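Local coordinates for HydG protein (Carboxydothermus hydrogenoformans, PDB 4RTB), which acts as a radical SAM maturase of [FeFe]-hydrogenase and CO/CN synthase, binding S-adenosylmethionine and a [4Fe-4S] cluster, at residues I309-R314 / V337-S342; G386-F391 / N445-Q450. All coordinates share one frame; numbering follows the deposited sequence.

Interaction 1. Residues I309-R314 / V337-S342; sequences IVALLR and VELGVS
Arg314 turns its guanidinium toward Gly340, with NH1 hydrogen-bonded to Gly340 O and NH2 giving weak hydrogen bonds to Leu317 O and Pro318 O. The modelled NH1 to Gly340 O separation is too short to be taken literally at this resolution, so the exact length of that bond is doubtful, with Gly340 O modelled at the edge of the guanidinium, near its plane. The setting is the radical SAM (beta/alpha)8 barrel, and here two consecutive outer helices of the barrel meet: helix 303-316 packs against the C-terminal end of helix 330-339, just before the chain enters strand 343-345. In Arg314, CG is anti to the backbone N (chi1 171°) and the chain then bends at chi2 and chi3, which folds the aliphatic part over the glycine before the charged end arrives; CD lies 3.5 Å from Gly340 CA. Higher up the same side chain, Arg314 CB stands 3.6 Å from Leu339 O. Gly340 is the first residue beyond the helix to leave helical angles, and its phi of 162° calls for glycine. A side chain there would point at helix 303-316, so its absence lets the backbones draw close, with Arg314 CA and Gly340 CA 5.0 Å apart. The charged end thus lies among carbonyls that follow two helices, its own and its neighbour, and probably links them. Beside this polar link runs an apolar one, which helix 74-91 extends by packing Ala84 on Ala311 and Phe81 on Leu339. Val310 and Leu339 cross at about a right angle, Val310 CG2 resting 3.8 Å from Leu339 CB, while Leu339 sends its CD2 branch to within 4.1 Å of Ala311 CB.

Interaction 2. Residues G386-F391 / N445-Q450; sequences GFLPSF and NGYLLQ
Tyr447 points its ring from helix 438-454 at the backbone of Gly386 and Phe387, meeting the chain just before strand 388-390 with its hydroxyl. The arrangement is a worked example of a helix docking beside a strand through one long side chain: this short strand runs parallel to strand 95-105, at the margin of the barrel sheet, and the two backbones stay well apart, with Gly386 CA and Tyr447 CA 8.5 Å from each other. Because CG of Tyr447 is anti to the backbone N (chi1 175°), the ring extends out from the helix and spans that distance. Two carbonyl oxygens gather at its end. Gly386 O lies near the ring plane, at the edge, and may take a weak hydrogen bond from Tyr447 OH (3.0 Å), the proton having a second carbonyl, Phe387 O, equally near and set obliquely to the ring. Leu388 comes to the ring edge as well, its CD2 methyl 4.2 Å from Tyr447 CE1. The same methyl faces Leu448 CD2 at 4.5 Å, a looser touch that leads to helix 419-432, where Leu423, Phe426, Val427 and Leu430 pack on Leu448. Phe387 leaves the backbone away from helix 438-454 and its ring packs on helix 330-339, so backbone rather than ring is what it offers here. With an alanine in place of Tyr447, Leu388 CD2 would probably lose the ring edge beside it, and Gly386 O its possible weak bond. Since the tyrosine addresses main-chain carbonyls, the polar part of the contact depends on the path of the backbone more than on the side chain of Phe387, and its apolar part on the CD2 methyl of Leu388, which meets both Tyr447 and Leu448.

How the interactions relate
The two interactions lie in series along the chain, interaction 1 closing before interaction 2 opens, with centres about 21 Å apart. Interaction 1, nearer the centre of the chain, joins consecutive outer helices of the barrel; interaction 2, further out, docks helix 438-454 beside strand 388-390. Strands 343-345 and 388-390 both pair in parallel with strand 95-105, so the first strand of the barrel lies between the two regions. Helix 330-339 bridges them directly: Phe387 CZ packs 3.8 Å from Val337 CG1 and also touches Glu338. Together they show the last helices of the barrel and the C-terminal helix 438-454 connected through strand 388-390 and Phe387.

Interaction 1. Residues I309-R314 / V337-S342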
loop_
_atom_site.group_PDB
_atom_site.type_symbol
_atom_site.label_atom_id
_atom_site.label_comp_id
_atom_site.label_asym_id
_atom_site.label_seq_id
_atom_site.Cartn_x
_atom_site.Cartn_y
_atom_site.Cartn_z
ATOM N N ILE A 309 3.776 -11.919 -6.921
ATOM C CA ILE A 309 2.902 -11.610 -5.794
ATOM C C ILE A 309 1.918 -10.520 -6.180
ATOM O O ILE A 309 0.721 -10.665 -5.951
ATOM C CB ILE A 309 3.653 -11.144 -4.524
ATOM C CG1 ILE A 309 5.004 -11.833 -4.374
ATOM C CG2 ILE A 309 2.807 -11.418 -3.290
ATOM C CD1 ILE A 309 5.795 -11.344 -3.178
ATOM N N VAL A 310 2.411 -9.428 -6.764
ATOM C CA VAL A 310 1.504 -8.329 -7.106
ATOM C C VAL A 310 0.528 -8.753 -8.206
ATOM O O VAL A 310 -0.606 -8.260 -8.267
ATOM C CB VAL A 310 2.268 -7.046 -7.545
ATOM C CG1 VAL A 310 3.613 -6.959 -6.842
ATOM C CG2 VAL A 310 2.444 -6.984 -9.057
ATOM N N ALA A 311 0.958 -9.686 -9.052
ATOM C CA ALA A 311 0.107 -10.189 -10.122
ATOM C C ALA A 311 -1.022 -11.021 -9.540
ATOM O O ALA A 311 -2.197 -10.774 -9.819
ATOM C CB ALA A 311 0.916 -11.009 -11.111
ATOM N N LEU A 312 -0.653 -12.007 -8.729
ATOM C CA LEU A 312 -1.621 -12.877 -8.077
ATOM C C LEU A 312 -2.585 -12.097 -7.192
ATOM O O LEU A 312 -3.772 -12.388 -7.155
ATOM C CB LEU A 312 -0.902 -13.944 -7.259
ATOM C CG LEU A 312 -0.426 -15.133 -8.087
ATOM C CD1 LEU A 312 0.618 -15.924 -7.332
ATOM C CD2 LEU A 312 -1.612 -16.014 -8.447
ATOM N N LEU A 313 -2.069 -11.105 -6.480
ATOM C CA LEU A 313 -2.910 -10.251 -5.656
ATOM C C LEU A 313 -3.884 -9.452 -6.512
ATOM O O LEU A 313 -5.062 -9.331 -6.168
ATOM C CB LEU A 313 -2.053 -9.313 -4.808
ATOM C CG LEU A 313 -1.631 -9.870 -3.448
ATOM C CD1 LEU A 313 -0.215 -9.453 -3.127
ATOM C CD2 LEU A 313 -2.586 -9.396 -2.364
ATOM N N ARG A 314 -3.399 -8.913 -7.627
ATOM C CA ARG A 314 -4.272 -8.164 -8.524
ATOM C C ARG A 314 -5.377 -9.043 -9.113
ATOM O O ARG A 314 -6.528 -8.615 -9.217
ATOM C CB ARG A 314 -3.467 -7.516 -9.655
ATOM C CG ARG A 314 -4.321 -6.891 -10.760
ATOM C CD ARG A 314 -4.814 -5.480 -10.425
ATOM N NE ARG A 314 -5.726 -5.440 -9.284
ATOM C CZ ARG A 314 -5.496 -4.755 -8.170
ATOM N NH1 ARG A 314 -4.387 -4.040 -8.045
ATOM N NH2 ARG A 314 -6.380 -4.779 -7.183
ATOM N N VAL A 337 3.507 -1.385 -11.458
ATOM C CA VAL A 337 2.321 -0.586 -11.747
ATOM C C VAL A 337 1.545 -1.220 -12.909
ATOM O O VAL A 337 0.315 -1.290 -12.869
ATOM C CB VAL A 337 2.675 0.885 -12.074
ATOM C CG1 VAL A 337 1.428 1.661 -12.460
ATOM C CG2 VAL A 337 3.363 1.543 -10.883
ATOM N N GLU A 338 2.266 -1.697 -13.924
ATOM C CA GLU A 338 1.647 -2.415 -15.044
ATOM C C GLU A 338 0.891 -3.663 -14.578
ATOM O O GLU A 338 -0.186 -3.974 -15.095
ATOM C CB GLU A 338 2.704 -2.827 -16.083
ATOM C CG GLU A 338 2.980 -1.816 -17.194
ATOM C CD GLU A 338 4.151 -2.227 -18.086
ATOM O OE1 GLU A 338 4.096 -3.317 -18.699
ATOM O OE2 GLU A 338 5.132 -1.456 -18.169
ATOM N N LEU A 339 1.458 -4.371 -13.604
ATOM C CA LEU A 339 0.948 -5.687 -13.225
ATOM C C LEU A 339 -0.107 -5.702 -12.113
ATOM O O LEU A 339 -0.689 -6.752 -11.839
ATOM C CB LEU A 339 2.110 -6.594 -12.815
ATOM C CG LEU A 339 2.669 -7.513 -13.903
ATOM C CD1 LEU A 339 3.501 -6.732 -14.903
ATOM C CD2 LEU A 339 3.479 -8.639 -13.290
ATOM N N GLY A 340 -0.356 -4.567 -11.463
ATOM C CA GLY A 340 -1.415 -4.529 -10.466
ATOM C C GLY A 340 -1.424 -3.395 -9.455
ATOM O O GLY A 340 -2.484 -3.021 -8.949
ATOM N N VAL A 341 -0.246 -2.864 -9.147
ATOM C CA VAL A 341 -0.105 -1.779 -8.179
ATOM C C VAL A 341 -0.956 -0.569 -8.559
ATOM O O VAL A 341 -0.918 -0.113 -9.699
ATOM C CB VAL A 341 1.370 -1.347 -8.051
ATOM C CG1 VAL A 341 1.493 -0.042 -7.281
ATOM C CG2 VAL A 341 2.190 -2.449 -7.399
ATOM N N SER A 342 -1.727 -0.054 -7.606
ATOM C CA SER A 342 -2.601 1.084 -7.872
ATOM C C SER A 342 -2.242 2.302 -7.026
ATOM O O SER A 342 -2.741 3.403 -7.272
ATOM C CB SER A 342 -4.062 0.697 -7.634
ATOM O OG SER A 342 -4.251 0.215 -6.317
#

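Interaction 2. Residues G386-F391 / N445-Q450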
loop_
_atom_site.group_PDB
_atom_site.type_symbol
_atom_site.label_atom_id
_atom_site.label_comp_id
_atom_site.label_asym_id
_atom_site.label_seq_id
_atom_site.Cartn_x
_atom_site.Cartn_y
_atom_site.Cartn_z
ATOM N N GLY A 386 3.201 6.162 -20.009
ATOM C CA GLY A 386 1.803 6.119 -20.400
ATOM C C GLY A 386 0.817 6.073 -19.250
ATOM O O GLY A 386 -0.362 5.774 -19.450
ATOM N N PHE A 387 1.294 6.383 -18.049
ATOM C CA PHE A 387 0.474 6.286 -16.843
ATOM C C PHE A 387 -0.177 7.613 -16.453
ATOM O O PHE A 387 0.327 8.688 -16.783
ATOM C CB PHE A 387 1.318 5.765 -15.678
ATOM C CG PHE A 387 1.744 4.333 -15.830
ATOM C CD1 PHE A 387 3.014 3.931 -15.449
ATOM C CD2 PHE A 387 0.871 3.385 -16.341
ATOM C CE1 PHE A 387 3.411 2.611 -15.582
ATOM C CE2 PHE A 387 1.263 2.062 -16.477
ATOM C CZ PHE A 387 2.534 1.676 -16.096
ATOM N N LEU A 388 -1.301 7.520 -15.747
ATOM C CA LEU A 388 -2.035 8.692 -15.283
ATOM C C LEU A 388 -1.846 8.880 -13.777
ATOM O O LEU A 388 -2.439 8.152 -12.977
ATOM C CB LEU A 388 -3.525 8.556 -15.614
ATOM C CG LEU A 388 -4.405 9.795 -15.826
ATOM C CD1 LEU A 388 -5.765 9.576 -15.179
ATOM C CD2 LEU A 388 -3.765 11.079 -15.309
ATOM N N PRO A 389 -1.012 9.856 -13.387
ATOM C CA PRO A 389 -0.783 10.170 -11.974
ATOM C C PRO A 389 -1.994 10.862 -11.369
ATOM O O PRO A 389 -2.573 11.739 -12.011
ATOM C CB PRO A 389 0.425 11.114 -12.007
ATOM C CG PRO A 389 1.004 10.980 -13.387
ATOM C CD PRO A 389 -0.157 10.665 -14.269
ATOM N N SER A 390 -2.368 10.480 -10.152
ATOM C CA SER A 390 -3.556 11.040 -9.525
ATOM C C SER A 390 -3.310 11.423 -8.074
ATOM O O SER A 390 -2.360 10.957 -7.442
ATOM C CB SER A 390 -4.717 10.053 -9.611
ATOM O OG SER A 390 -4.320 8.886 -10.304
ATOM N N PHE A 391 -4.179 12.287 -7.562
ATOM C CA PHE A 391 -4.074 12.796 -6.204
ATOM C C PHE A 391 -5.482 13.030 -5.660
ATOM O O PHE A 391 -5.818 14.151 -5.275
ATOM C CB PHE A 391 -3.266 14.102 -6.169
ATOM C CG PHE A 391 -2.013 14.079 -7.007
ATOM C CD1 PHE A 391 -2.041 14.475 -8.335
ATOM C CD2 PHE A 391 -0.805 13.680 -6.459
ATOM C CE1 PHE A 391 -0.890 14.461 -9.107
ATOM C CE2 PHE A 391 0.350 13.666 -7.225
ATOM C CZ PHE A 391 0.306 14.058 -8.551
ATOM N N ASN A 445 -0.124 18.731 -20.114
ATOM C CA ASN A 445 -1.266 19.194 -20.891
ATOM C C ASN A 445 -1.469 18.326 -22.131
ATOM O O ASN A 445 -2.570 17.830 -22.376
ATOM C CB ASN A 445 -1.076 20.660 -21.287
ATOM C CG ASN A 445 -2.354 21.307 -21.792
ATOM O OD1 ASN A 445 -3.166 20.675 -22.471
ATOM N ND2 ASN A 445 -2.537 22.580 -21.463
ATOM N N GLY A 446 -0.398 18.140 -22.899
ATOM C CA GLY A 446 -0.450 17.315 -24.094
ATOM C C GLY A 446 -0.924 15.901 -23.814
ATOM O O GLY A 446 -1.810 15.380 -24.506
ATOM N N TYR A 447 -0.336 15.280 -22.795
ATOM C CA TYR A 447 -0.740 13.941 -22.376
ATOM C C TYR A 447 -2.238 13.879 -22.082
ATOM O O TYR A 447 -2.946 13.005 -22.595
ATOM C CB TYR A 447 0.051 13.499 -21.143
ATOM C CG TYR A 447 -0.395 12.166 -20.583
ATOM C CD1 TYR A 447 -1.266 12.100 -19.503
ATOM C CD2 TYR A 447 0.045 10.974 -21.143
ATOM C CE1 TYR A 447 -1.681 10.884 -18.992
ATOM C CE2 TYR A 447 -0.364 9.753 -20.639
ATOM C CZ TYR A 447 -1.227 9.714 -19.564
ATOM O OH TYR A 447 -1.640 8.502 -19.059
ATOM N N LEU A 448 -2.711 14.812 -21.260
ATOM C CA LEU A 448 -4.124 14.869 -20.904
ATOM C C LEU A 448 -5.002 15.012 -22.139
ATOM O O LEU A 448 -6.071 14.410 -22.219
ATOM C CB LEU A 448 -4.394 16.022 -19.942
ATOM C CG LEU A 448 -3.983 15.799 -18.489
ATOM C CD1 LEU A 448 -4.223 17.062 -17.694
ATOM C CD2 LEU A 448 -4.747 14.632 -17.884
ATOM N N LEU A 449 -4.543 15.811 -23.098
ATOM C CA LEU A 449 -5.245 15.955 -24.368
ATOM C C LEU A 449 -5.361 14.611 -25.084
ATOM O O LEU A 449 -6.433 14.258 -25.582
ATOM C CB LEU A 449 -4.536 16.972 -25.265
ATOM C CG LEU A 449 -4.540 18.421 -24.774
ATOM C CD1 LEU A 449 -3.717 19.308 -25.697
ATOM C CD2 LEU A 449 -5.964 18.941 -24.646
ATOM N N GLN A 450 -4.259 13.865 -25.127
ATOM C CA GLN A 450 -4.254 12.553 -25.777
ATOM C C GLN A 450 -5.238 11.588 -25.123
ATOM O O GLN A 450 -6.043 10.941 -25.807
ATOM C CB GLN A 450 -2.850 11.946 -25.756
ATOM C CG GLN A 450 -1.869 12.617 -26.699
ATOM C CD GLN A 450 -2.297 12.519 -28.150
ATOM O OE1 GLN A 450 -2.646 13.521 -28.775
ATOM N NE2 GLN A 450 -2.269 11.307 -28.697
#